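Local coordinates for TetR family transcriptional regulator (Mycobacterium smegmatis, PDB 5XS9), which probably binds operator DNA through an N-terminal helix-turn-helix domain and regulates transcription of biotin-related genes, as a two-chain member of the TetR family, at residues 115-118 with 119-122; 128-131 with 132-136. All blocks are in the same frame, centred on the assembly; numbering follows the deposited sequence.

Followed from the N terminus, the chain first meets interaction 1 near the end of helix 106-122, then interaction 2 in the first turns of helix 129-155, after a short connection. The two are in series: neither encloses the other, and each joins adjoining turns of one helix without closing a loop. Their centres lie 9 Å apart, where the two helices pack against each other. At the join A119 CB meets A132 CB at 3.9 Å, and G116 O lies 3.4 Å from V129 CG1. Interaction 1 also faces helix 71-87, whereas interaction 2 reaches helix 170-186 and the second subunit.

Interaction 1 of 2, residues 115-118 with 119-122; sequences LGRA and ARAA
R120 folds back toward the preceding turn, its CB 3.5 Å from G116 O and its NH1 3.8 Å from the same oxygen. G116 O accepts its hydrogen bond from R120 N (3.0 Å); NH1, which meets it obliquely, is only a loose neighbour. With CG anti to the backbone N (chi1 -174°) and a bend at chi3, the R120 chain turns its end back beside R117. There NH1 comes within 4.1 Å of R117 CG, touching the aliphatic part of the other arginine. The two guanidinium planes are 32° apart and their charged atoms do not meet, R117 NE staying 6.3 Å from R120 NH1. Each has an acidic partner outside the two segments, R117 NH1 in E113 one turn earlier and R120 NE in D126 in the connection after the helix, and these carboxylates probably offset the like charges.

The backbone beneath is regular alpha-helix in the last turns of helix 106-122, within the TetR-type C-terminal domain. Four successive i to i+4 bonds link the turns, from A119 N to L115 O through A122 N to A118 O; the A121 N to R117 O bond is the longest, at 3.2 Å.

The alanine methyls lie close to carbonyls of the turn before: A119 CB is 3.6 Å from G116 O, and the CB atoms of A121 and A122 both approach A118 O. A118 rests on Q74 and I75 of helix 71-87, and A121 and A122 touch W71 at its start. Toward helix 129-155, L115 reaches A133 and I137, R120 lies against V129, and the bare G116 backbone has its N 3.7 Å from A133 CB.

Interaction 2 of 2, residues 128-131 with 132-136; sequences DVDA and AARTV
R134 starts with CG beside its own backbone N (chi1 -77°) and bends at chi3, which folds its guanidinium back over the preceding turn onto D130 and A131. D130 O lies 3.7 Å above the guanidinium plane, over its centre, and A131 N sits over the same face, nearer the rim. The oxygen's hydrogen bond is to R134 N (2.9 Å, N-H...O 165°), so the arginine lies across a carbonyl that its own amide holds.

NH1 touches D130 CB at 3.5 Å, but OD2 of that aspartate is 4.5 Å from NH1, too far for a salt bridge. One water spans the gap in the guanidinium plane, donating to D130 OD2 at 2.8 Å and accepting from R134 NH1 at 3.2 Å. The polar end of R134 finds its strongest partner outside the helix, NH2 bonding to Q173 OE1 of the second subunit.

All this occupies the N-terminal turns of helix 129-155, a long helix of the TetR-type C-terminal domain that here borders the dimer interface. Near its start A132 N bonds to D128 O.

T135 turns its hydroxyl back along the helix: OG1, beside the backbone N (chi1 -67°), donates to A131 O at 2.7 Å. T135 N also bonds to A131 O, from the other face of the carbonyl plane, so two donors grip this oxygen, and the OG1 bond helps set the hydroxyl's rotation. T135 also packs on L181 of helix 170-186 and on G177 of the second subunit, whose F176 touches D128 and A132.

Interaction 1 of 2, residues 115-118 with 119-122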
loop_
_atom_site.group_PDB
_atom_site.type_symbol
_atom_site.label_atom_id
_atom_site.label_comp_id
_atom_site.label_asym_id
_atom_site.label_seq_id
_atom_site.Cartn_x
_atom_site.Cartn_y
_atom_site.Cartn_z
ATOM N N LEU A 115 1.280 0.822 -18.911
ATOM C CA LEU A 115 1.171 2.179 -18.448
ATOM C C LEU A 115 2.342 3.095 -18.933
ATOM O O LEU A 115 2.139 4.270 -19.168
ATOM C CB LEU A 115 1.115 2.230 -16.929
ATOM C CG LEU A 115 -0.161 1.670 -16.283
ATOM C CD1 LEU A 115 0.129 1.542 -14.804
ATOM C CD2 LEU A 115 -1.389 2.500 -16.613
ATOM N N GLY A 116 3.546 2.547 -19.026
ATOM C CA GLY A 116 4.673 3.251 -19.598
ATOM C C GLY A 116 4.434 3.729 -20.996
ATOM O O GLY A 116 4.810 4.823 -21.317
ATOM N N ARG A 117 3.712 2.971 -21.819
ATOM C CA ARG A 117 3.319 3.496 -23.137
ATOM C C ARG A 117 2.402 4.735 -23.137
ATOM O O ARG A 117 2.516 5.638 -23.977
ATOM C CB ARG A 117 2.726 2.376 -23.973
ATOM C CG ARG A 117 3.800 1.288 -24.267
ATOM C CD ARG A 117 3.318 0.235 -25.289
ATOM N NE ARG A 117 2.689 -0.908 -24.606
ATOM C CZ ARG A 117 3.303 -2.045 -24.257
ATOM N NH1 ARG A 117 4.591 -2.251 -24.563
ATOM N NH2 ARG A 117 2.622 -2.997 -23.591
ATOM N N ALA A 118 1.518 4.825 -22.140
ATOM C CA ALA A 118 0.670 5.980 -22.023
ATOM C C ALA A 118 1.540 7.129 -21.529
ATOM O O ALA A 118 1.409 8.263 -21.974
ATOM C CB ALA A 118 -0.476 5.679 -21.009
ATOM N N ALA A 119 2.431 6.862 -20.597
ATOM C CA ALA A 119 3.314 7.959 -20.069
ATOM C C ALA A 119 4.141 8.577 -21.200
ATOM O O ALA A 119 4.326 9.781 -21.283
ATOM C CB ALA A 119 4.215 7.453 -18.970
ATOM N N ARG A 120 4.574 7.742 -22.113
ATOM C CA ARG A 120 5.412 8.193 -23.235
ATOM C C ARG A 120 4.602 9.076 -24.204
ATOM O O ARG A 120 5.061 10.149 -24.620
ATOM C CB ARG A 120 6.063 6.927 -23.852
ATOM C CG ARG A 120 7.076 7.172 -24.921
ATOM C CD ARG A 120 7.444 5.879 -25.668
ATOM N NE ARG A 120 8.489 5.215 -24.920
ATOM C CZ ARG A 120 8.356 4.138 -24.132
ATOM N NH1 ARG A 120 7.197 3.493 -23.980
ATOM N NH2 ARG A 120 9.431 3.707 -23.466
ATOM N N ALA A 121 3.318 8.740 -24.437
ATOM C CA ALA A 121 2.459 9.609 -25.218
ATOM C C ALA A 121 2.228 10.948 -24.557
ATOM O O ALA A 121 2.011 11.980 -25.200
ATOM C CB ALA A 121 1.111 8.909 -25.535
ATOM N N ALA A 122 2.166 10.923 -23.229
ATOM C CA ALA A 122 1.971 12.131 -22.470
ATOM C C ALA A 122 3.187 13.067 -22.519
ATOM O O ALA A 122 3.083 14.287 -22.231
ATOM C CB ALA A 122 1.687 11.765 -21.017
#

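Interaction 2 of 2, residues 128-131 with 132-136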
loop_
_atom_site.group_PDB
_atom_site.type_symbol
_atom_site.label_atom_id
_atom_site.label_comp_id
_atom_site.label_asym_id
_atom_site.label_seq_id
_atom_site.Cartn_x
_atom_site.Cartn_y
_atom_site.Cartn_z
ATOM N N ASP A 128 12.341 8.153 -17.799
ATOM C CA ASP A 128 11.501 8.313 -16.658
ATOM C C ASP A 128 10.168 7.567 -16.825
ATOM O O ASP A 128 9.333 7.595 -15.930
ATOM C CB ASP A 128 11.175 9.803 -16.506
ATOM C CG ASP A 128 12.364 10.680 -16.116
ATOM O OD1 ASP A 128 13.275 10.230 -15.380
ATOM O OD2 ASP A 128 12.295 11.889 -16.495
ATOM N N VAL A 129 9.948 6.902 -17.943
ATOM C CA VAL A 129 8.670 6.238 -18.195
ATOM C C VAL A 129 8.342 5.173 -17.144
ATOM O O VAL A 129 7.193 5.074 -16.718
ATOM C CB VAL A 129 8.668 5.697 -19.626
ATOM C CG1 VAL A 129 7.805 4.481 -19.814
ATOM C CG2 VAL A 129 8.276 6.847 -20.591
ATOM N N ASP A 130 9.346 4.387 -16.760
ATOM C CA ASP A 130 9.186 3.331 -15.788
ATOM C C ASP A 130 8.851 3.886 -14.397
ATOM O O ASP A 130 8.000 3.297 -13.763
ATOM C CB ASP A 130 10.431 2.406 -15.699
ATOM C CG ASP A 130 10.534 1.406 -16.882
ATOM O OD1 ASP A 130 9.546 1.198 -17.684
ATOM O OD2 ASP A 130 11.644 0.813 -16.991
ATOM N N ALA A 131 9.534 4.945 -13.938
ATOM C CA ALA A 131 9.203 5.637 -12.705
ATOM C C ALA A 131 7.734 6.198 -12.744
ATOM O O ALA A 131 7.052 6.154 -11.735
ATOM C CB ALA A 131 10.193 6.706 -12.381
ATOM N N ALA A 132 7.327 6.746 -13.890
ATOM C CA ALA A 132 5.967 7.266 -14.082
ATOM C C ALA A 132 4.945 6.175 -13.940
ATOM O O ALA A 132 3.974 6.338 -13.194
ATOM C CB ALA A 132 5.821 7.965 -15.408
ATOM N N ALA A 133 5.201 5.033 -14.567
ATOM C CA ALA A 133 4.299 3.908 -14.530
ATOM C C ALA A 133 4.219 3.318 -13.136
ATOM O O ALA A 133 3.101 3.099 -12.646
ATOM C CB ALA A 133 4.657 2.852 -15.561
ATOM N N ARG A 134 5.359 3.157 -12.460
ATOM C CA ARG A 134 5.364 2.678 -11.107
ATOM C C ARG A 134 4.627 3.626 -10.147
ATOM O O ARG A 134 3.971 3.179 -9.205
ATOM C CB ARG A 134 6.799 2.452 -10.598
ATOM C CG ARG A 134 7.385 1.144 -11.158
ATOM C CD ARG A 134 8.686 0.741 -10.501
ATOM N NE ARG A 134 9.689 1.735 -10.707
ATOM C CZ ARG A 134 10.629 1.716 -11.674
ATOM N NH1 ARG A 134 10.708 0.740 -12.583
ATOM N NH2 ARG A 134 11.497 2.720 -11.734
ATOM N N THR A 135 4.747 4.930 -10.390
ATOM C CA THR A 135 4.075 5.935 -9.602
ATOM C C THR A 135 2.537 5.688 -9.597
ATOM O O THR A 135 1.884 5.679 -8.529
ATOM C CB THR A 135 4.421 7.336 -10.092
ATOM O OG1 THR A 135 5.851 7.640 -9.840
ATOM C CG2 THR A 135 3.564 8.365 -9.333
ATOM N N VAL A 136 1.999 5.463 -10.776
ATOM C CA VAL A 136 0.583 5.123 -10.912
ATOM C C VAL A 136 0.276 3.835 -10.192
ATOM O O VAL A 136 -0.699 3.786 -9.413
ATOM C CB VAL A 136 0.201 5.042 -12.386
ATOM C CG1 VAL A 136 -1.280 4.589 -12.606
ATOM C CG2 VAL A 136 0.488 6.389 -13.096
HETATM O O HOH W 1 13.098 0.300 -14.603
#